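Long-range contacts in bromo domain containing protein (Cryptosporidium parvum, PDB 5U9N), which probably recognises acetyl-lysine marks through its bromodomains, the second of which is the part described here, with the inhibitor bromosporine in its pocket: residues 27-32 with 125-130; 55-60 with 105-110; 61-66 with 91-96. One frame throughout, in Å; residues are numbered along the deposited sequence.

Contact 1: 27-32 with 125-130. With BMF (Bromosporine), chain C.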
loop_
_atom_site.group_PDB
_atom_site.type_symbol
_atom_site.label_atom_id
_atom_site.label_comp_id
_atom_site.label_asym_id
_atom_site.label_seq_id
_atom_site.Cartn_x
_atom_site.Cartn_y
_atom_site.Cartn_z
ATOM N N PHE A 27 9.676 2.957 -4.045
ATOM C CA PHE A 27 9.430 2.767 -5.482
ATOM C C PHE A 27 8.849 1.360 -5.765
ATOM O O PHE A 27 8.119 1.191 -6.740
ATOM C CB PHE A 27 10.732 2.984 -6.304
ATOM C CG PHE A 27 11.792 1.917 -6.122
ATOM C CD1 PHE A 27 11.810 0.791 -6.926
ATOM C CD2 PHE A 27 12.776 2.050 -5.159
ATOM C CE1 PHE A 27 12.776 -0.200 -6.745
ATOM C CE2 PHE A 27 13.709 1.037 -4.949
ATOM C CZ PHE A 27 13.702 -0.083 -5.741
ATOM N N LEU A 28 9.169 0.360 -4.910
ATOM C CA LEU A 28 8.679 -1.017 -5.098
ATOM C C LEU A 28 7.163 -1.084 -5.148
ATOM O O LEU A 28 6.606 -1.823 -5.952
ATOM C CB LEU A 28 9.175 -1.933 -3.959
ATOM C CG LEU A 28 10.695 -2.221 -3.899
ATOM C CD1 LEU A 28 11.052 -2.988 -2.623
ATOM C CD2 LEU A 28 11.152 -3.005 -5.112
ATOM N N PHE A 29 6.497 -0.291 -4.311
ATOM C CA PHE A 29 5.063 -0.351 -4.128
ATOM C C PHE A 29 4.303 0.784 -4.804
ATOM O O PHE A 29 3.091 0.921 -4.568
ATOM C CB PHE A 29 4.774 -0.307 -2.635
ATOM C CG PHE A 29 5.756 -1.104 -1.812
ATOM C CD1 PHE A 29 5.741 -2.490 -1.837
ATOM C CD2 PHE A 29 6.748 -0.468 -1.080
ATOM C CE1 PHE A 29 6.641 -3.224 -1.077
ATOM C CE2 PHE A 29 7.647 -1.207 -0.307
ATOM C CZ PHE A 29 7.580 -2.582 -0.304
ATOM N N GLU A 30 4.967 1.579 -5.655
ATOM C CA GLU A 30 4.346 2.759 -6.241
ATOM C C GLU A 30 3.400 2.403 -7.379
ATOM O O GLU A 30 2.244 2.822 -7.361
ATOM C CB GLU A 30 5.429 3.730 -6.740
ATOM C CG GLU A 30 4.902 5.055 -7.259
ATOM C CD GLU A 30 3.944 5.771 -6.333
ATOM O OE1 GLU A 30 4.152 5.706 -5.102
ATOM O OE2 GLU A 30 2.994 6.415 -6.836
ATOM N N ASN A 31 3.873 1.646 -8.354
ATOM C CA ASN A 31 3.072 1.320 -9.530
ATOM C C ASN A 31 2.810 -0.177 -9.602
ATOM O O ASN A 31 3.522 -0.951 -8.959
ATOM C CB ASN A 31 3.786 1.805 -10.800
ATOM C CG ASN A 31 4.135 3.276 -10.738
ATOM O OD1 ASN A 31 3.260 4.139 -10.550
ATOM N ND2 ASN A 31 5.424 3.593 -10.815
ATOM N N PRO A 32 1.806 -0.617 -10.403
ATOM C CA PRO A 32 1.511 -2.059 -10.477
ATOM C C PRO A 32 2.685 -2.894 -10.978
ATOM O O PRO A 32 3.280 -2.579 -12.008
ATOM C CB PRO A 32 0.326 -2.136 -11.452
ATOM C CG PRO A 32 -0.293 -0.788 -11.409
ATOM C CD PRO A 32 0.845 0.170 -11.205
ATOM N N ASP A 125 12.065 -7.293 3.383
ATOM C CA ASP A 125 12.385 -6.424 4.531
ATOM C C ASP A 125 11.878 -5.008 4.330
ATOM O O ASP A 125 11.558 -4.344 5.303
ATOM C CB ASP A 125 13.910 -6.373 4.787
ATOM C CG ASP A 125 14.542 -7.699 5.209
ATOM O OD1 ASP A 125 13.788 -8.623 5.597
ATOM O OD2 ASP A 125 15.798 -7.791 5.202
ATOM N N SER A 126 11.856 -4.523 3.081
ATOM C CA SER A 126 11.349 -3.174 2.776
ATOM C C SER A 126 9.836 -3.117 3.021
ATOM O O SER A 126 9.355 -2.125 3.559
ATOM C CB SER A 126 11.674 -2.780 1.334
ATOM O OG SER A 126 13.070 -2.631 1.159
ATOM N N ALA A 127 9.090 -4.185 2.603
ATOM C CA ALA A 127 7.630 -4.309 2.837
ATOM C C ALA A 127 7.337 -4.344 4.311
ATOM O O ALA A 127 6.360 -3.740 4.764
ATOM C CB ALA A 127 7.098 -5.581 2.197
ATOM N N LYS A 128 8.154 -5.105 5.063
ATOM C CA LYS A 128 8.001 -5.244 6.503
ATOM C C LYS A 128 8.158 -3.890 7.229
ATOM O O LYS A 128 7.440 -3.641 8.183
ATOM C CB LYS A 128 9.027 -6.256 7.043
ATOM C CG LYS A 128 8.837 -6.659 8.502
ATOM C CD LYS A 128 7.508 -7.427 8.742
ATOM C CE LYS A 128 7.303 -7.842 10.184
ATOM N NZ LYS A 128 8.375 -8.766 10.664
ATOM N N GLN A 129 9.081 -3.037 6.783
ATOM C CA GLN A 129 9.347 -1.753 7.453
ATOM C C GLN A 129 8.313 -0.707 7.083
ATOM O O GLN A 129 8.026 0.160 7.895
ATOM C CB GLN A 129 10.754 -1.225 7.121
ATOM C CG GLN A 129 11.869 -2.032 7.776
ATOM C CD GLN A 129 13.200 -1.815 7.082
ATOM O OE1 GLN A 129 13.462 -0.747 6.494
ATOM N NE2 GLN A 129 14.081 -2.816 7.145
ATOM N N SER A 130 7.777 -0.753 5.870
ATOM C CA SER A 130 6.711 0.178 5.483
ATOM C C SER A 130 5.408 -0.202 6.187
ATOM O O SER A 130 4.641 0.681 6.542
ATOM C CB SER A 130 6.525 0.215 3.973
ATOM O OG SER A 130 7.529 1.022 3.386
HETATM C C10 BMF C . 9.929 -4.192 -8.308
HETATM N N12 BMF C . 8.376 -5.112 -6.797
HETATM C C15 BMF C . 9.657 -7.689 -6.784
HETATM C C17 BMF C . 11.194 -9.522 -7.530
HETATM C C20 BMF C . 13.786 -11.406 -7.330
HETATM C C22 BMF C . 10.114 -6.619 -7.510
HETATM C C26 BMF C . 5.948 -5.050 -5.017
HETATM C C28 BMF C . 11.585 -3.131 -9.696
HETATM C C01 BMF C . 11.337 -0.775 -10.562
HETATM C C02 BMF C . 10.832 -1.961 -9.777
HETATM C C03 BMF C . 9.604 -1.929 -9.092
HETATM N N04 BMF C . 8.796 -0.759 -9.104
HETATM S S05 BMF C . 7.455 -0.545 -10.004
HETATM C C06 BMF C . 6.465 -1.972 -9.782
HETATM O O07 BMF C . 6.761 0.578 -9.450
HETATM O O08 BMF C . 7.873 -0.491 -11.370
HETATM C C09 BMF C . 9.168 -3.028 -8.362
HETATM C C11 BMF C . 9.455 -5.340 -7.513
HETATM N N13 BMF C . 7.929 -6.193 -6.072
HETATM C C14 BMF C . 8.469 -7.458 -6.018
HETATM N N16 BMF C . 10.213 -8.996 -6.716
HETATM O O18 BMF C . 11.451 -10.804 -7.155
HETATM C C19 BMF C . 12.425 -11.553 -7.960
HETATM O O21 BMF C . 11.764 -8.933 -8.424
HETATM N N23 BMF C . 7.692 -8.225 -5.264
HETATM N N24 BMF C . 6.635 -7.437 -4.817
HETATM C C25 BMF C . 6.800 -6.232 -5.291
HETATM C C27 BMF C . 11.148 -4.228 -8.981
#
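Phe29 pushes its ring against the backbone of helix 122-139, where CZ of Phe29 comes to 3.6 Å from CA of Ala127. The methyl group of Ala127 adds to the same patch, with its CB 3.9 Å from CZ of Phe29. Ser126 carbonyl carbon lies near the plane of the ring, at its edge. With CG anti to the carbonyl carbon (chi1 -39°), the ring is carried back over Leu28, whose CB sits over the centre of one face. Leu28 works in two directions: one methyl, CD1, rests 4.0 Å from CB of Ser126, while the other, CD2, packs on bromosporine, 3.6 Å from its C10. No hydrogen bond joins the two segments; the hydroxyl of Ser126 is engaged with Trp122 and Asn25 instead.

Away from the helix, the backbone of 27-32 grips the sulfonamide end of the ligand. N04 of bromosporine donates to the carbonyl O of Phe27 at 3.1 Å, a bent bond (136° at the hydrogen), and the backbone N of Asn31 donates to sulfonyl O07 of bromosporine at 3.3 Å. Phe27 brings the edge of its ring near C01 of the inhibitor. Ser36 and Asn114 supply further hydrogen bonds to bromosporine. Behind the pocket, Phe29 also meets Phe107 of helix 96-113 edge-to-face, which ties the ligand-bearing turn into the core. Segment 27-32 belongs to the long ZA loop between helix 9-20 and helix 57-65, which includes helix 41-50, and the site bromosporine occupies is consistent with the acetyl-lysine pocket of the bromodomain fold.

Contact 2: 55-60 with 105-110; sequences CDYITI and LIFSNC
The turn leading into helix 57-65 runs close against helix 96-113, with CA of Cys55 and CA of Ile106 5.5 Å apart. Ile106 buries more surface here than any other residue. Its CG1 lies anti to the carbonyl carbon (chi1 -69°), which sends the longer branch across to the other segment: CG1 of Ile106 packs 3.7 Å from the carbonyl carbon of Cys55, and its CD1 is met by CA of Asp56, CD1 of Tyr57 and CD1 of Ile60. The CD1 methyls of Ile60 and Ile106 meet end to end, 3.4 Å apart, while the Tyr57 side chain runs roughly perpendicular to that of Ile106. On the other flank CB of Cys55 touches CD2 of Leu105 at 3.8 Å.

At the far end of its side chain, OH of Tyr57 lies 3.3 Å from CZ of Phe107, in the plane of that ring and at its edge. Polar groups meet through water 1, which accepts from N of Cys55 (2.9 Å) and from ND2 of Asn109; the same amide nitrogen also donates to the carbonyl of Glu53.

Asp56 turns its side chain away from this interface to act as N-cap. Its OD1 takes two bonds from Thr59, both arriving from the same face of the carboxylate: one from OG1 at 2.7 Å, the other from N, the capping bond at the first turn of helix 57-65. Helix 57-65 thus lies against helix 96-113, with Tyr57 continuing onto Leu17 and Leu20 of helix 9-20 and Phe107 onto Ser130 and Leu131 of helix 122-139, all within the core of an all-helical bundle.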
loop_
_atom_site.group_PDB
_atom_site.type_symbol
_atom_site.label_atom_id
_atom_site.label_comp_id
_atom_site.label_asym_id
_atom_site.label_seq_id
_atom_site.Cartn_x
_atom_site.Cartn_y
_atom_site.Cartn_z
ATOM N N CYS A 55 -2.027 -4.877 -5.680
ATOM C CA CYS A 55 -2.368 -3.506 -5.309
ATOM C C CYS A 55 -1.102 -2.620 -5.246
ATOM O O CYS A 55 0.022 -3.137 -5.226
ATOM C CB CYS A 55 -3.125 -3.483 -3.984
ATOM S SG CYS A 55 -4.035 -1.947 -3.689
ATOM N N ASP A 56 -1.288 -1.277 -5.199
ATOM C CA ASP A 56 -0.155 -0.332 -5.141
ATOM C C ASP A 56 -0.640 1.070 -4.798
ATOM O O ASP A 56 -1.838 1.320 -4.795
ATOM C CB ASP A 56 0.619 -0.322 -6.463
ATOM C CG ASP A 56 -0.282 -0.378 -7.666
ATOM O OD1 ASP A 56 -0.797 0.686 -8.064
ATOM O OD2 ASP A 56 -0.580 -1.503 -8.134
ATOM N N TYR A 57 0.299 1.972 -4.483
ATOM C CA TYR A 57 -0.011 3.318 -3.982
ATOM C C TYR A 57 -0.753 4.158 -4.978
ATOM O O TYR A 57 -1.681 4.861 -4.590
ATOM C CB TYR A 57 1.274 4.076 -3.576
ATOM C CG TYR A 57 2.090 3.462 -2.450
ATOM C CD1 TYR A 57 1.485 2.680 -1.461
ATOM C CD2 TYR A 57 3.441 3.748 -2.309
ATOM C CE1 TYR A 57 2.219 2.177 -0.386
ATOM C CE2 TYR A 57 4.183 3.250 -1.244
ATOM C CZ TYR A 57 3.571 2.465 -0.284
ATOM O OH TYR A 57 4.314 1.991 0.771
ATOM N N ILE A 58 -0.323 4.168 -6.235
ATOM C CA ILE A 58 -0.978 5.015 -7.244
ATOM C C ILE A 58 -2.423 4.525 -7.470
ATOM O O ILE A 58 -3.320 5.354 -7.632
ATOM C CB ILE A 58 -0.151 5.075 -8.569
ATOM C CG1 ILE A 58 -0.635 6.243 -9.465
ATOM C CG2 ILE A 58 -0.209 3.748 -9.354
ATOM C CD1 ILE A 58 -0.503 7.679 -8.797
ATOM N N THR A 59 -2.657 3.190 -7.388
ATOM C CA THR A 59 -4.004 2.604 -7.536
ATOM C C THR A 59 -4.889 2.994 -6.329
ATOM O O THR A 59 -6.049 3.302 -6.513
ATOM C CB THR A 59 -3.920 1.077 -7.695
ATOM O OG1 THR A 59 -3.304 0.782 -8.932
ATOM C CG2 THR A 59 -5.281 0.414 -7.663
ATOM N N ILE A 60 -4.332 2.997 -5.120
ATOM C CA ILE A 60 -5.074 3.409 -3.921
ATOM C C ILE A 60 -5.379 4.911 -4.001
ATOM O O ILE A 60 -6.510 5.315 -3.719
ATOM C CB ILE A 60 -4.296 3.061 -2.622
ATOM C CG1 ILE A 60 -4.219 1.548 -2.430
ATOM C CG2 ILE A 60 -4.966 3.711 -1.412
ATOM C CD1 ILE A 60 -3.301 1.101 -1.235
ATOM N N LEU A 105 -2.511 -4.936 2.170
ATOM C CA LEU A 105 -2.491 -5.928 1.075
ATOM C C LEU A 105 -1.196 -5.808 0.234
ATOM O O LEU A 105 -0.663 -6.816 -0.212
ATOM C CB LEU A 105 -3.736 -5.723 0.172
ATOM C CG LEU A 105 -3.867 -6.599 -1.053
ATOM C CD1 LEU A 105 -4.069 -8.045 -0.673
ATOM C CD2 LEU A 105 -4.997 -6.128 -1.909
ATOM N N ILE A 106 -0.723 -4.575 0.015
ATOM C CA ILE A 106 0.517 -4.271 -0.716
ATOM C C ILE A 106 1.702 -4.947 -0.026
ATOM O O ILE A 106 2.540 -5.531 -0.684
ATOM C CB ILE A 106 0.731 -2.716 -0.785
ATOM C CG1 ILE A 106 -0.318 -2.061 -1.687
ATOM C CG2 ILE A 106 2.152 -2.345 -1.288
ATOM C CD1 ILE A 106 -0.310 -0.531 -1.644
ATOM N N PHE A 107 1.805 -4.800 1.282
ATOM C CA PHE A 107 2.934 -5.339 2.044
ATOM C C PHE A 107 2.836 -6.863 2.265
ATOM O O PHE A 107 3.876 -7.507 2.254
ATOM C CB PHE A 107 3.063 -4.609 3.392
ATOM C CG PHE A 107 3.177 -3.100 3.242
ATOM C CD1 PHE A 107 3.975 -2.539 2.250
ATOM C CD2 PHE A 107 2.436 -2.248 4.048
ATOM C CE1 PHE A 107 4.030 -1.157 2.073
ATOM C CE2 PHE A 107 2.472 -0.866 3.851
ATOM C CZ PHE A 107 3.244 -0.334 2.843
ATOM N N SER A 108 1.620 -7.450 2.405
ATOM C CA SER A 108 1.493 -8.890 2.586
ATOM C C SER A 108 1.713 -9.628 1.287
ATOM O O SER A 108 2.209 -10.757 1.309
ATOM C CB SER A 108 0.128 -9.256 3.170
ATOM O OG SER A 108 -0.954 -8.900 2.330
ATOM N N ASN A 109 1.332 -9.028 0.146
ATOM C CA ASN A 109 1.583 -9.664 -1.159
ATOM C C ASN A 109 3.094 -9.731 -1.403
ATOM O O ASN A 109 3.617 -10.756 -1.833
ATOM C CB ASN A 109 0.912 -8.876 -2.296
ATOM C CG ASN A 109 -0.588 -8.986 -2.316
ATOM O OD1 ASN A 109 -1.187 -9.815 -1.629
ATOM N ND2 ASN A 109 -1.229 -8.137 -3.101
ATOM N N CYS A 110 3.786 -8.658 -1.072
ATOM C CA CYS A 110 5.225 -8.588 -1.219
ATOM C C CYS A 110 5.912 -9.585 -0.285
ATOM O O CYS A 110 6.882 -10.211 -0.677
ATOM C CB CYS A 110 5.714 -7.168 -0.964
ATOM S SG CYS A 110 7.495 -6.971 -1.119
HETATM O O HOH W 1 0.425 -6.280 -4.940
#

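Contact 3: 61-66 with 91-96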
loop_
_atom_site.group_PDB
_atom_site.type_symbol
_atom_site.label_atom_id
_atom_site.label_comp_id
_atom_site.label_asym_id
_atom_site.label_seq_id
_atom_site.Cartn_x
_atom_site.Cartn_y
_atom_site.Cartn_z
ATOM N N GLU A 61 -4.348 5.741 -4.331
ATOM C CA GLU A 61 -4.510 7.204 -4.486
ATOM C C GLU A 61 -5.634 7.537 -5.458
ATOM O O GLU A 61 -6.453 8.394 -5.164
ATOM C CB GLU A 61 -3.205 7.864 -4.984
ATOM C CG GLU A 61 -3.342 9.380 -5.173
ATOM C CD GLU A 61 -2.053 10.145 -5.405
ATOM O OE1 GLU A 61 -2.044 11.372 -5.159
ATOM O OE2 GLU A 61 -1.049 9.519 -5.817
ATOM N N LYS A 62 -5.654 6.884 -6.625
ATOM C CA LYS A 62 -6.707 7.102 -7.618
ATOM C C LYS A 62 -8.090 6.630 -7.098
ATOM O O LYS A 62 -9.096 7.242 -7.440
ATOM C CB LYS A 62 -6.364 6.390 -8.939
ATOM C CG LYS A 62 -5.268 7.101 -9.737
ATOM C CD LYS A 62 -4.902 6.332 -11.013
ATOM C CE LYS A 62 -3.886 7.064 -11.859
ATOM N N ARG A 63 -8.138 5.558 -6.269
ATOM C CA ARG A 63 -9.402 5.101 -5.665
ATOM C C ARG A 63 -9.927 6.105 -4.590
ATOM O O ARG A 63 -11.141 6.198 -4.392
ATOM C CB ARG A 63 -9.245 3.719 -5.035
ATOM C CG ARG A 63 -9.193 2.565 -6.020
ATOM C CD ARG A 63 -9.636 1.277 -5.359
ATOM N NE ARG A 63 -9.085 0.098 -6.018
ATOM C CZ ARG A 63 -9.412 -1.157 -5.714
ATOM N NH1 ARG A 63 -8.849 -2.171 -6.361
ATOM N NH2 ARG A 63 -10.312 -1.408 -4.763
ATOM N N LEU A 64 -9.016 6.822 -3.877
ATOM C CA LEU A 64 -9.428 7.831 -2.875
ATOM C C LEU A 64 -10.016 9.069 -3.534
ATOM O O LEU A 64 -10.856 9.728 -2.937
ATOM C CB LEU A 64 -8.230 8.284 -2.014
ATOM C CG LEU A 64 -7.776 7.386 -0.904
ATOM C CD1 LEU A 64 -6.413 7.826 -0.407
ATOM C CD2 LEU A 64 -8.771 7.388 0.248
ATOM N N ASN A 65 -9.489 9.461 -4.702
ATOM C CA ASN A 65 -9.942 10.679 -5.385
ATOM C C ASN A 65 -11.326 10.501 -6.061
ATOM O O ASN A 65 -11.936 11.508 -6.434
ATOM C CB ASN A 65 -8.909 11.144 -6.428
ATOM C CG ASN A 65 -7.748 11.908 -5.813
ATOM O OD1 ASN A 65 -6.955 11.360 -5.040
ATOM N ND2 ASN A 65 -7.653 13.205 -6.091
ATOM N N ASN A 66 -11.820 9.243 -6.225
ATOM C CA ASN A 66 -13.156 8.999 -6.823
ATOM C C ASN A 66 -14.283 9.603 -5.931
ATOM O O ASN A 66 -15.279 10.109 -6.465
ATOM C CB ASN A 66 -13.410 7.475 -7.049
ATOM C CG ASN A 66 -13.019 6.969 -8.434
ATOM O OD1 ASN A 66 -13.849 6.894 -9.353
ATOM N ND2 ASN A 66 -11.762 6.564 -8.601
ATOM N N GLN A 91 -13.179 1.879 -9.220
ATOM C CA GLN A 91 -13.717 1.620 -7.878
ATOM C C GLN A 91 -13.389 2.788 -6.925
ATOM O O GLN A 91 -12.546 3.625 -7.248
ATOM C CB GLN A 91 -13.143 0.302 -7.324
ATOM C CG GLN A 91 -13.402 -0.907 -8.231
ATOM C CD GLN A 91 -12.515 -2.074 -7.885
ATOM O OE1 GLN A 91 -11.567 -2.396 -8.607
ATOM N NE2 GLN A 91 -12.805 -2.735 -6.774
ATOM N N THR A 92 -14.069 2.851 -5.768
ATOM C CA THR A 92 -13.844 3.918 -4.783
ATOM C C THR A 92 -13.744 3.324 -3.377
ATOM O O THR A 92 -14.448 2.364 -3.061
ATOM C CB THR A 92 -14.965 4.980 -4.866
ATOM O OG1 THR A 92 -14.526 6.173 -4.207
ATOM C CG2 THR A 92 -16.280 4.503 -4.247
ATOM N N ILE A 93 -12.869 3.900 -2.541
ATOM C CA ILE A 93 -12.670 3.456 -1.157
ATOM C C ILE A 93 -13.804 4.052 -0.279
ATOM O O ILE A 93 -13.858 5.267 -0.086
ATOM C CB ILE A 93 -11.240 3.852 -0.647
ATOM C CG1 ILE A 93 -10.159 3.119 -1.451
ATOM C CG2 ILE A 93 -11.080 3.522 0.859
ATOM C CD1 ILE A 93 -8.973 3.809 -1.587
ATOM N N GLU A 94 -14.704 3.178 0.250
ATOM C CA GLU A 94 -15.886 3.610 0.995
ATOM C C GLU A 94 -15.566 4.065 2.400
ATOM O O GLU A 94 -16.373 4.779 2.976
ATOM C CB GLU A 94 -16.926 2.477 1.082
ATOM C CG GLU A 94 -17.736 2.263 -0.191
ATOM C CD GLU A 94 -18.875 1.267 -0.023
ATOM O OE1 GLU A 94 -19.715 1.478 0.883
ATOM O OE2 GLU A 94 -18.908 0.260 -0.771
ATOM N N ASN A 95 -14.442 3.608 2.999
ATOM C CA ASN A 95 -14.161 3.966 4.397
ATOM C C ASN A 95 -12.681 3.751 4.768
ATOM O O ASN A 95 -11.938 3.143 4.009
ATOM C CB ASN A 95 -15.066 3.138 5.333
ATOM C CG ASN A 95 -15.181 1.686 4.946
ATOM O OD1 ASN A 95 -14.193 0.984 4.766
ATOM N ND2 ASN A 95 -16.374 1.226 4.764
ATOM N N PRO A 96 -12.247 4.207 5.968
ATOM C CA PRO A 96 -10.848 3.990 6.368
ATOM C C PRO A 96 -10.498 2.506 6.548
ATOM O O PRO A 96 -9.338 2.138 6.470
ATOM C CB PRO A 96 -10.753 4.739 7.720
ATOM C CG PRO A 96 -11.900 5.640 7.753
ATOM C CD PRO A 96 -12.980 4.969 7.003
HETATM O O HOH W 2 -12.039 0.142 -3.369
#
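This is a helix-to-loop contact: the last turns of helix 57-65 are lined by the extended chain that leads into helix 96-113. Ile93 does the apolar work. Its CD1 lies 3.5 Å from CB of Arg63 and 3.8 Å from CG of Leu64, and Phe99 and Leu102 of helix 96-113 pack around the same side chain. Two weak hydrogen bonds cross the contact, both to O of Arg63: one from backbone N of Ile93, fairly straight (161° at the hydrogen) but 3.4 Å long, the other from side-chain OG1 of Thr92.

On the outer side, Arg63 and Gln91 run alongside each other in the same direction, their flat ends 39° apart; OE1 of Gln91 sits 3.5 Å above one face of the guanidinium, toward its rim. Water 2, at the edge, accepts from NH2 of Arg63 at 2.7 Å and gives a weak bond to O of Thr92. CB of Asn66 packs 3.3 Å from OG1 of Thr92, while its ND2 is hydrogen-bonded to O of Lys62.

Past Ile93, Asn95 caps helix 96-113 through N of Glu98. The arrangement packs the end of the AB connection of the bromodomain bundle against the end of helix 57-65, far from the ligand pocket.

The three contacts are nested along the chain: 61-66 with 91-96 lies inside the loop closed by 55-60 with 105-110, and that inside the one closed by 27-32 with 125-130. Contacts 1 and 2 have centres about 8 Å apart, and the carbonyls of Phe29 and Glu30 probably bond to the backbone N of Tyr57 and Ile58. Their second segments lie on consecutive helices, 96-113 and 122-139, against which helix 57-65 and the ZA loop pack in turn. Contacts 2 and 3 share helix 57-65, centres about 14 Å apart. The centres of contacts 1 and 3 are about 20 Å apart and the two do not touch. The series runs from the bromosporine site through the core to the far end of helix 57-65.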